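ATP-dependent DNA ligase (Mycobacterium tuberculosis, PDB 6NHX) seals breaks in double-stranded DNA at the expense of ATP and, together with Ku, repairs double-strand breaks by non-homologous end joining. Local coordinates at residues V75-E80 and V104-F109; G44-R49 and A65-L70; T191-I196 and S302-E307. The protein carries 1 engineered substitution. All blocks are in the same frame, centred on the assembly; numbering follows the deposited sequence.

Contact 1 of 3, residues V75-E80 and V104-F109. With ATP (adenosine-5'-triphosphate), chain B.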
loop_
_atom_site.group_PDB
_atom_site.type_symbol
_atom_site.label_atom_id
_atom_site.label_comp_id
_atom_site.label_asym_id
_atom_site.label_seq_id
_atom_site.Cartn_x
_atom_site.Cartn_y
_atom_site.Cartn_z
ATOM N N VAL A 75 -24.558 1.193 -4.035
ATOM C CA VAL A 75 -23.670 0.650 -3.015
ATOM C C VAL A 75 -22.522 1.603 -2.723
ATOM O O VAL A 75 -22.128 2.424 -3.561
ATOM C CB VAL A 75 -23.106 -0.749 -3.360
ATOM C CG1 VAL A 75 -24.220 -1.771 -3.481
ATOM C CG2 VAL A 75 -22.261 -0.689 -4.626
ATOM N N VAL A 76 -21.989 1.488 -1.513
ATOM C CA VAL A 76 -20.710 2.082 -1.153
ATOM C C VAL A 76 -19.796 0.952 -0.712
ATOM O O VAL A 76 -20.136 0.182 0.193
ATOM C CB VAL A 76 -20.860 3.138 -0.050
ATOM C CG1 VAL A 76 -19.495 3.615 0.413
ATOM C CG2 VAL A 76 -21.695 4.309 -0.536
ATOM N N LEU A 77 -18.654 0.835 -1.379
ATOM C CA LEU A 77 -17.667 -0.188 -1.093
ATOM C C LEU A 77 -16.395 0.459 -0.578
ATOM O O LEU A 77 -16.104 1.627 -0.855
ATOM C CB LEU A 77 -17.320 -0.967 -2.367
ATOM C CG LEU A 77 -18.541 -1.572 -3.052
ATOM C CD1 LEU A 77 -18.297 -1.676 -4.547
ATOM C CD2 LEU A 77 -18.843 -2.924 -2.455
ATOM N N ASP A 78 -15.656 -0.317 0.196
ATOM C CA ASP A 78 -14.317 0.024 0.653
ATOM C C ASP A 78 -13.373 -1.030 0.102
ATOM O O ASP A 78 -13.700 -2.218 0.090
ATOM C CB ASP A 78 -14.304 -0.003 2.180
ATOM C CG ASP A 78 -13.003 0.502 2.793
ATOM O OD1 ASP A 78 -12.113 1.017 2.081
ATOM O OD2 ASP A 78 -12.886 0.373 4.036
ATOM N N GLY A 79 -12.202 -0.607 -0.358
ATOM C CA GLY A 79 -11.246 -1.568 -0.860
ATOM C C GLY A 79 -9.979 -0.890 -1.315
ATOM O O GLY A 79 -9.709 0.261 -0.966
ATOM N N GLU A 80 -9.219 -1.616 -2.130
ATOM C CA GLU A 80 -7.908 -1.168 -2.588
ATOM C C GLU A 80 -7.876 -1.174 -4.108
ATOM O O GLU A 80 -8.256 -2.171 -4.729
ATOM C CB GLU A 80 -6.812 -2.110 -2.069
ATOM C CG GLU A 80 -5.426 -1.499 -2.021
ATOM C CD GLU A 80 -5.121 -0.874 -0.676
ATOM O OE1 GLU A 80 -5.980 -0.941 0.222
ATOM O OE2 GLU A 80 -4.017 -0.320 -0.511
ATOM N N VAL A 104 -5.623 -1.593 -13.863
ATOM C CA VAL A 104 -5.918 -1.336 -12.458
ATOM C C VAL A 104 -7.186 -2.093 -12.087
ATOM O O VAL A 104 -8.174 -2.056 -12.832
ATOM C CB VAL A 104 -6.092 0.172 -12.205
ATOM C CG1 VAL A 104 -6.567 0.444 -10.775
ATOM C CG2 VAL A 104 -4.790 0.915 -12.510
ATOM N N GLU A 105 -7.162 -2.777 -10.947
ATOM C CA GLU A 105 -8.324 -3.461 -10.398
ATOM C C GLU A 105 -8.735 -2.798 -9.092
ATOM O O GLU A 105 -7.924 -2.179 -8.402
ATOM C CB GLU A 105 -7.992 -4.925 -10.100
ATOM C CG GLU A 105 -7.606 -5.708 -11.336
ATOM C CD GLU A 105 -7.616 -7.213 -11.157
ATOM O OE1 GLU A 105 -8.337 -7.725 -10.288
ATOM O OE2 GLU A 105 -6.915 -7.896 -11.934
ATOM N N PHE A 106 -9.999 -2.973 -8.735
ATOM C CA PHE A 106 -10.482 -2.627 -7.407
ATOM C C PHE A 106 -10.797 -3.921 -6.672
ATOM O O PHE A 106 -11.600 -4.728 -7.148
ATOM C CB PHE A 106 -11.710 -1.727 -7.487
ATOM C CG PHE A 106 -12.301 -1.394 -6.140
ATOM C CD1 PHE A 106 -11.606 -0.615 -5.216
ATOM C CD2 PHE A 106 -13.546 -1.880 -5.784
ATOM C CE1 PHE A 106 -12.162 -0.315 -3.986
ATOM C CE2 PHE A 106 -14.097 -1.586 -4.539
ATOM C CZ PHE A 106 -13.419 -0.808 -3.659
ATOM N N TRP A 107 -10.122 -4.143 -5.543
ATOM C CA TRP A 107 -10.387 -5.295 -4.691
ATOM C C TRP A 107 -11.166 -4.796 -3.483
ATOM O O TRP A 107 -10.614 -4.093 -2.627
ATOM C CB TRP A 107 -9.093 -5.987 -4.262
ATOM C CG TRP A 107 -8.435 -6.774 -5.391
ATOM C CD1 TRP A 107 -8.777 -6.751 -6.715
ATOM C CD2 TRP A 107 -7.327 -7.688 -5.285
ATOM N NE1 TRP A 107 -7.959 -7.598 -7.437
ATOM C CE2 TRP A 107 -7.065 -8.184 -6.579
ATOM C CE3 TRP A 107 -6.539 -8.137 -4.225
ATOM C CZ2 TRP A 107 -6.049 -9.102 -6.836
ATOM C CZ3 TRP A 107 -5.524 -9.056 -4.490
ATOM C CH2 TRP A 107 -5.282 -9.518 -5.781
ATOM N N ALA A 108 -12.436 -5.180 -3.416
ATOM C CA ALA A 108 -13.316 -4.712 -2.355
ATOM C C ALA A 108 -13.154 -5.575 -1.113
ATOM O O ALA A 108 -13.061 -6.807 -1.203
ATOM C CB ALA A 108 -14.770 -4.790 -2.821
ATOM N N PHE A 109 -13.156 -4.921 0.048
ATOM C CA PHE A 109 -13.116 -5.643 1.316
ATOM C C PHE A 109 -14.118 -5.161 2.355
ATOM O O PHE A 109 -14.176 -5.739 3.451
ATOM C CB PHE A 109 -11.696 -5.759 1.907
ATOM C CG PHE A 109 -10.917 -4.466 1.957
ATOM C CD1 PHE A 109 -11.343 -3.393 2.747
ATOM C CD2 PHE A 109 -9.694 -4.347 1.271
ATOM C CE1 PHE A 109 -10.600 -2.203 2.815
ATOM C CE2 PHE A 109 -8.950 -3.166 1.337
ATOM C CZ PHE A 109 -9.399 -2.100 2.105
HETATM P PG ATP B . -1.610 3.569 7.027
HETATM O O1G ATP B . -2.138 2.473 7.931
HETATM O O2G ATP B . -1.580 4.955 7.642
HETATM O O3G ATP B . -2.258 3.548 5.654
HETATM P PB ATP B . 0.726 2.602 5.549
HETATM O O1B ATP B . 2.203 2.565 5.845
HETATM O O2B ATP B . 0.204 3.192 4.257
HETATM O O3B ATP B . -0.031 3.257 6.814
HETATM P PA ATP B . 0.811 -0.261 5.998
HETATM O O1A ATP B . 1.434 -0.152 7.356
HETATM O O2A ATP B . 1.549 -0.680 4.753
HETATM O O3A ATP B . 0.107 1.137 5.684
HETATM O "O5'" ATP B . -0.594 -1.055 6.134
HETATM C "C5'" ATP B . -1.268 -1.536 4.975
HETATM C "C4'" ATP B . -2.114 -0.435 4.326
HETATM O "O4'" ATP B . -2.914 -1.059 3.322
HETATM C "C3'" ATP B . -3.071 0.244 5.282
HETATM O "O3'" ATP B . -3.390 1.534 4.767
HETATM C "C2'" ATP B . -4.283 -0.634 5.150
HETATM O "O2'" ATP B . -5.491 0.028 5.549
HETATM C "C1'" ATP B . -4.296 -0.968 3.662
HETATM N N9 ATP B . -4.848 -2.311 3.394
HETATM C C8 ATP B . -4.314 -3.248 2.570
HETATM N N7 ATP B . -5.099 -4.360 2.526
HETATM C C5 ATP B . -6.156 -4.109 3.321
HETATM C C6 ATP B . -7.334 -4.858 3.735
HETATM N N6 ATP B . -7.527 -6.109 3.302
HETATM N N1 ATP B . -8.191 -4.260 4.576
HETATM C C2 ATP B . -8.009 -3.016 5.036
HETATM N N3 ATP B . -6.941 -2.272 4.711
HETATM C C4 ATP B . -5.994 -2.776 3.888
#

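Contact 2 of 3, residues G44-R49 and A65-L70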
loop_
_atom_site.group_PDB
_atom_site.type_symbol
_atom_site.label_atom_id
_atom_site.label_comp_id
_atom_site.label_asym_id
_atom_site.label_seq_id
_atom_site.Cartn_x
_atom_site.Cartn_y
_atom_site.Cartn_z
ATOM N N GLY A 44 -25.325 2.778 -12.353
ATOM C CA GLY A 44 -24.238 2.362 -13.211
ATOM C C GLY A 44 -23.025 3.265 -13.201
ATOM O O GLY A 44 -22.025 2.933 -13.848
ATOM N N ALA A 45 -23.075 4.390 -12.495
ATOM C CA ALA A 45 -21.974 5.336 -12.448
ATOM C C ALA A 45 -21.188 5.162 -11.157
ATOM O O ALA A 45 -21.736 4.800 -10.112
ATOM C CB ALA A 45 -22.480 6.775 -12.548
ATOM N N VAL A 46 -19.893 5.432 -11.238
ATOM C CA VAL A 46 -18.982 5.242 -10.118
ATOM C C VAL A 46 -18.391 6.588 -9.725
ATOM O O VAL A 46 -18.069 7.410 -10.588
ATOM C CB VAL A 46 -17.875 4.228 -10.477
ATOM C CG1 VAL A 46 -16.705 4.357 -9.545
ATOM C CG2 VAL A 46 -18.412 2.819 -10.420
ATOM N N ARG A 47 -18.256 6.812 -8.415
ATOM C CA ARG A 47 -17.526 7.945 -7.864
ATOM C C ARG A 47 -16.550 7.434 -6.816
ATOM O O ARG A 47 -16.822 6.448 -6.122
ATOM C CB ARG A 47 -18.465 8.967 -7.233
ATOM C CG ARG A 47 -19.456 9.527 -8.237
ATOM C CD ARG A 47 -20.488 10.411 -7.585
ATOM N NE ARG A 47 -19.897 11.569 -6.923
ATOM C CZ ARG A 47 -20.041 11.836 -5.633
ATOM N NH1 ARG A 47 -20.742 11.019 -4.862
ATOM N NH2 ARG A 47 -19.487 12.920 -5.110
ATOM N N LEU A 48 -15.401 8.110 -6.707
ATOM C CA LEU A 48 -14.276 7.604 -5.929
ATOM C C LEU A 48 -13.778 8.641 -4.934
ATOM O O LEU A 48 -13.687 9.831 -5.252
ATOM C CB LEU A 48 -13.125 7.210 -6.853
ATOM C CG LEU A 48 -13.458 6.234 -7.982
ATOM C CD1 LEU A 48 -12.260 6.077 -8.901
ATOM C CD2 LEU A 48 -13.881 4.881 -7.435
ATOM N N ARG A 49 -13.426 8.177 -3.736
ATOM C CA ARG A 49 -12.811 9.018 -2.720
ATOM C C ARG A 49 -11.513 8.371 -2.271
ATOM O O ARG A 49 -11.476 7.167 -2.000
ATOM C CB ARG A 49 -13.742 9.200 -1.516
ATOM C CG ARG A 49 -14.873 10.163 -1.776
ATOM C CD ARG A 49 -15.891 10.142 -0.647
ATOM N NE ARG A 49 -15.368 10.776 0.560
ATOM C CZ ARG A 49 -15.337 12.090 0.761
ATOM N NH1 ARG A 49 -15.811 12.916 -0.165
ATOM N NH2 ARG A 49 -14.840 12.580 1.886
ATOM N N ALA A 65 -16.083 1.186 -15.386
ATOM C CA ALA A 65 -16.915 0.027 -15.679
ATOM C C ALA A 65 -17.260 -0.782 -14.438
ATOM O O ALA A 65 -17.993 -1.770 -14.555
ATOM C CB ALA A 65 -16.217 -0.873 -16.702
ATOM N N LEU A 66 -16.745 -0.389 -13.267
ATOM C CA LEU A 66 -16.975 -1.145 -12.041
ATOM C C LEU A 66 -18.456 -1.386 -11.796
ATOM O O LEU A 66 -18.869 -2.507 -11.482
ATOM C CB LEU A 66 -16.360 -0.393 -10.858
ATOM C CG LEU A 66 -15.265 -1.048 -10.020
ATOM C CD1 LEU A 66 -14.959 -0.175 -8.811
ATOM C CD2 LEU A 66 -15.682 -2.437 -9.583
ATOM N N ALA A 67 -19.272 -0.345 -11.936
ATOM C CA ALA A 67 -20.693 -0.439 -11.630
ATOM C C ALA A 67 -21.557 -0.771 -12.835
ATOM O O ALA A 67 -22.777 -0.861 -12.683
ATOM C CB ALA A 67 -21.201 0.863 -11.008
ATOM N N GLU A 68 -20.973 -0.940 -14.025
ATOM C CA GLU A 68 -21.791 -1.298 -15.180
ATOM C C GLU A 68 -22.500 -2.630 -14.961
ATOM O O GLU A 68 -23.570 -2.868 -15.532
ATOM C CB GLU A 68 -20.935 -1.326 -16.448
ATOM C CG GLU A 68 -20.361 -2.691 -16.776
ATOM C CD GLU A 68 -19.981 -2.842 -18.236
ATOM O OE1 GLU A 68 -20.190 -3.942 -18.793
ATOM O OE2 GLU A 68 -19.468 -1.865 -18.822
ATOM N N ASP A 69 -21.922 -3.499 -14.131
ATOM C CA ASP A 69 -22.569 -4.729 -13.694
ATOM C C ASP A 69 -23.514 -4.494 -12.520
ATOM O O ASP A 69 -24.385 -5.330 -12.261
ATOM C CB ASP A 69 -21.487 -5.729 -13.267
ATOM C CG ASP A 69 -21.922 -7.174 -13.419
ATOM O OD1 ASP A 69 -22.908 -7.579 -12.770
ATOM O OD2 ASP A 69 -21.265 -7.913 -14.181
ATOM N N LEU A 70 -23.353 -3.381 -11.802
ATOM C CA LEU A 70 -24.151 -3.058 -10.627
ATOM C C LEU A 70 -25.234 -2.035 -10.931
ATOM O O LEU A 70 -25.653 -1.295 -10.035
ATOM C CB LEU A 70 -23.256 -2.519 -9.511
ATOM C CG LEU A 70 -22.158 -3.402 -8.930
ATOM C CD1 LEU A 70 -21.201 -2.546 -8.123
ATOM C CD2 LEU A 70 -22.773 -4.479 -8.066
HETATM O O HOH W 1 -24.750 1.018 -9.816
#

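Contact 3 of 3, residues T191-I196 and S302-E307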
loop_
_atom_site.group_PDB
_atom_site.type_symbol
_atom_site.label_atom_id
_atom_site.label_comp_id
_atom_site.label_asym_id
_atom_site.label_seq_id
_atom_site.Cartn_x
_atom_site.Cartn_y
_atom_site.Cartn_z
ATOM N N THR A 191 10.088 -3.382 7.762
ATOM C CA THR A 191 10.139 -2.264 6.827
ATOM C C THR A 191 10.822 -1.076 7.492
ATOM O O THR A 191 10.756 -0.898 8.712
ATOM C CB THR A 191 8.727 -1.919 6.323
ATOM O OG1 THR A 191 8.194 -3.058 5.632
ATOM C CG2 THR A 191 8.743 -0.737 5.372
ATOM N N GLN A 192 11.543 -0.296 6.688
ATOM C CA GLN A 192 12.273 0.862 7.186
ATOM C C GLN A 192 12.077 2.005 6.203
ATOM O O GLN A 192 12.228 1.813 4.993
ATOM C CB GLN A 192 13.765 0.530 7.311
ATOM C CG GLN A 192 14.662 1.700 7.721
ATOM C CD GLN A 192 14.330 2.239 9.093
ATOM O OE1 GLN A 192 14.287 1.484 10.075
ATOM N NE2 GLN A 192 14.091 3.553 9.180
ATOM N N GLU A 193 11.719 3.180 6.721
ATOM C CA GLU A 193 11.743 4.398 5.934
ATOM C C GLU A 193 13.183 4.860 5.758
ATOM O O GLU A 193 13.998 4.829 6.698
ATOM C CB GLU A 193 10.932 5.492 6.624
ATOM C CG GLU A 193 9.457 5.144 6.733
ATOM C CD GLU A 193 8.729 6.005 7.738
ATOM O OE1 GLU A 193 9.320 6.984 8.240
ATOM O OE2 GLU A 193 7.555 5.694 8.027
ATOM N N VAL A 194 13.493 5.303 4.542
ATOM C CA VAL A 194 14.826 5.793 4.208
ATOM C C VAL A 194 14.682 7.048 3.364
ATOM O O VAL A 194 13.630 7.312 2.783
ATOM C CB VAL A 194 15.681 4.745 3.459
ATOM C CG1 VAL A 194 15.939 3.514 4.326
ATOM C CG2 VAL A 194 15.009 4.360 2.152
ATOM N N VAL A 195 15.744 7.846 3.315
ATOM C CA VAL A 195 15.815 9.004 2.429
ATOM C C VAL A 195 16.735 8.671 1.263
ATOM O O VAL A 195 17.804 8.070 1.451
ATOM C CB VAL A 195 16.289 10.256 3.193
ATOM C CG1 VAL A 195 16.491 11.449 2.251
ATOM C CG2 VAL A 195 15.302 10.591 4.296
ATOM N N ILE A 196 16.314 9.027 0.050
ATOM C CA ILE A 196 17.130 8.783 -1.134
ATOM C C ILE A 196 18.213 9.846 -1.232
ATOM O O ILE A 196 17.925 11.048 -1.213
ATOM C CB ILE A 196 16.255 8.772 -2.394
ATOM C CG1 ILE A 196 15.175 7.691 -2.269
ATOM C CG2 ILE A 196 17.127 8.554 -3.607
ATOM C CD1 ILE A 196 14.124 7.751 -3.372
ATOM N N SER A 302 12.651 14.621 7.906
ATOM C CA SER A 302 12.889 14.909 9.319
ATOM C C SER A 302 12.228 13.897 10.247
ATOM O O SER A 302 12.606 13.814 11.420
ATOM C CB SER A 302 12.453 16.338 9.673
ATOM O OG SER A 302 11.066 16.532 9.474
ATOM N N GLU A 303 11.263 13.127 9.751
ATOM C CA GLU A 303 10.565 12.127 10.549
ATOM C C GLU A 303 11.166 10.731 10.419
ATOM O O GLU A 303 10.694 9.805 11.089
ATOM C CB GLU A 303 9.077 12.093 10.171
ATOM C CG GLU A 303 8.335 13.400 10.458
ATOM C CD GLU A 303 6.980 13.489 9.771
ATOM O OE1 GLU A 303 6.699 12.672 8.866
ATOM O OE2 GLU A 303 6.197 14.390 10.137
ATOM N N VAL A 304 12.183 10.560 9.576
ATOM C CA VAL A 304 12.773 9.248 9.321
ATOM C C VAL A 304 13.752 8.914 10.439
ATOM O O VAL A 304 14.742 9.625 10.647
ATOM C CB VAL A 304 13.475 9.215 7.952
ATOM C CG1 VAL A 304 14.242 7.915 7.774
ATOM C CG2 VAL A 304 12.473 9.405 6.831
ATOM N N VAL A 305 13.494 7.816 11.146
ATOM C CA VAL A 305 14.374 7.361 12.217
ATOM C C VAL A 305 14.533 5.851 12.103
ATOM O O VAL A 305 13.646 5.150 11.606
ATOM C CB VAL A 305 13.828 7.739 13.612
ATOM C CG1 VAL A 305 13.739 9.248 13.765
ATOM C CG2 VAL A 305 12.475 7.097 13.836
ATOM N N ARG A 306 15.674 5.347 12.575
ATOM C CA ARG A 306 15.919 3.910 12.541
ATOM C C ARG A 306 14.913 3.184 13.423
ATOM O O ARG A 306 14.856 3.411 14.635
ATOM C CB ARG A 306 17.346 3.602 12.985
ATOM C CG ARG A 306 18.370 3.798 11.895
ATOM C CD ARG A 306 19.672 3.078 12.206
ATOM N NE ARG A 306 19.460 1.762 12.807
ATOM C CZ ARG A 306 20.398 0.822 12.894
ATOM N NH1 ARG A 306 21.616 1.046 12.416
ATOM N NH2 ARG A 306 20.122 -0.345 13.461
ATOM N N GLU A 307 14.120 2.313 12.807
ATOM C CA GLU A 307 13.036 1.624 13.496
ATOM C C GLU A 307 13.467 0.229 13.951
ATOM O O GLU A 307 12.819 -0.393 14.796
ATOM C CB GLU A 307 11.809 1.533 12.583
ATOM C CG GLU A 307 11.444 2.847 11.892
ATOM C CD GLU A 307 10.673 2.641 10.595
ATOM O OE1 GLU A 307 9.881 1.677 10.518
ATOM O OE2 GLU A 307 10.862 3.440 9.649
ATOM O OXT GLU A 307 14.474 -0.313 13.488
HETATM O O HOH W 2 10.995 6.220 10.408
#

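Contact 1 of 3, residues V75-E80 and V104-F109
The F109 ring is sandwiched between backbone and ligand: G79 CA lies over the centre of one face in a CH-pi contact, 3.5 Å from the ring centroid, and the six-membered ring of the ATP adenine covers the opposite face, F109 CE2 being 3.4 Å from ATP C6. A chi1 of 49° sets CG between the backbone N and the carbonyl carbon and turns the ring back over the neighbouring strand. G79 has no side chain, and its CA also comes to 3.1 Å from W107 O; the F106 ring packs against the same glycine, CE1 3.5 Å from G79 CA, with L77 CB at its edge. Antiparallel pairing holds the strands here. E80 and W107 form a hydrogen-bonded pair, N to O in both directions, G79 and A108 a non-hydrogen-bonded one, and F109 N donates a hydrogen bond to D78 O (2.8 Å). The D78 carboxylate, 65° from the F109 ring plane, has CG 3.6 Å from CE1; its oxygens are held by R36 and Y174. E80 bends at chi2 (92°), bringing OE1 to 3.6 Å from ATP N9, in plane at the edge of the F109 ring. Strands 74-82 and 105-114 thereby line the adenine end of the ligase nucleotide pocket. The adenine is thus held here by stacking on an aromatic face, itself backed by G79 CA, not by a hydrogen bond from the two segments.

Contact 2 of 3, residues G44-R49 and A65-L70
V46 and A67 meet most tightly: V46 CG2 is 3.5 Å from A67 CB, closer than usual for two methyl carbons. The same branch reaches L66, its CG2 lying 3.8 Å from L66 CB. With V46 chi1 at 161°, CG1 is anti to the backbone N and it is CG2 that faces the loop. Apolar packing carries this half; no direct hydrogen bond joins the two segments anywhere. Around G44 the contact is looser and wetter. G44 CA approaches A67 O at 3.6 Å in a nearly straight CA-H...O contact (160° at the hydrogen), and a water accepts from G44 N at 3.1 Å; its link to L70 O is suspiciously short and doubtful. The glycine has a positive phi (73°) as the chain turns into the strand. A67 O also takes L70 N within the loop, so one carbonyl serves both its own turn and the glycine. E68 and A45 direct their CB atoms away from the contact and are exposed. The loop covers one end of strand 45-50, an outermost strand of the antiparallel sheet; its L66 and A67 touch V39 and A41 of the adjacent strand 35-42, and V46 meets V39 from its own strand.

Contact 3 of 3, residues T191-I196 and S302-E307
Strand residues T191-V195 and the tail E303-E307 run roughly antiparallel, 142° apart end to end, yet no backbone-to-backbone hydrogen bond links them; the closest CA atoms, of E193 and V304, are 6.0 Å apart. Side chains bridge the gap. With chi1 at 175° the Q192 chain extends away from its backbone N, then bends at chi2 and brings the amide to the tail. Its OE1 accepts from E307 N at 2.9 Å on a lone pair in the carbonyl plane. Its NE2 gives one hydrogen to V305 O, met from above the carbonyl plane, and the other to E193 O at 2.8 Å, both partners lying nearly in the amide plane. Three bonds thereby fix the amide's rotation. The strand is part of the C-terminal OB-fold domain, and these bonds fasten the chain's last residues along it. E307 OE2 accepts from E193 N at 3.1 Å, met from above the carboxylate plane; this terminal residue is poorly ordered, and its bonds are less certain. The E193 and E307 carboxylates stand 71° apart, with a water between E193 OE1 and E307 OE2; it also accepts from V305 N. K299 forms a salt bridge with E193 OE2, which probably offsets part of the negative charge. Farther along, V304 CG1 lies 3.3 Å from E193 O, while its CG2 meets V195 CG2 at 4.0 Å.

How the contacts relate
Contacts 1 and 2 are neighbours on one antiparallel sheet, contact 2 joining a loop to its outermost strand 45-50; their centres are 10 Å apart, and they share an apolar seam: F106 CD2 lies 3.8 Å from L66 CD1, and V75 CG2 4.1 Å from L70 CD1. Contact 1 borders the ATP, whereas contact 2 lies away from the nucleotide. Contact 3 belongs to the other domain, on the opposite side of the chain's centre; its centre is 30 Å from that of contact 1 and 38 Å from that of contact 2. Even so, the E193 side chain is about 7 Å from ATP, so contacts 1 and 3 approach the nucleotide from different domains, consistent with the closed conformation.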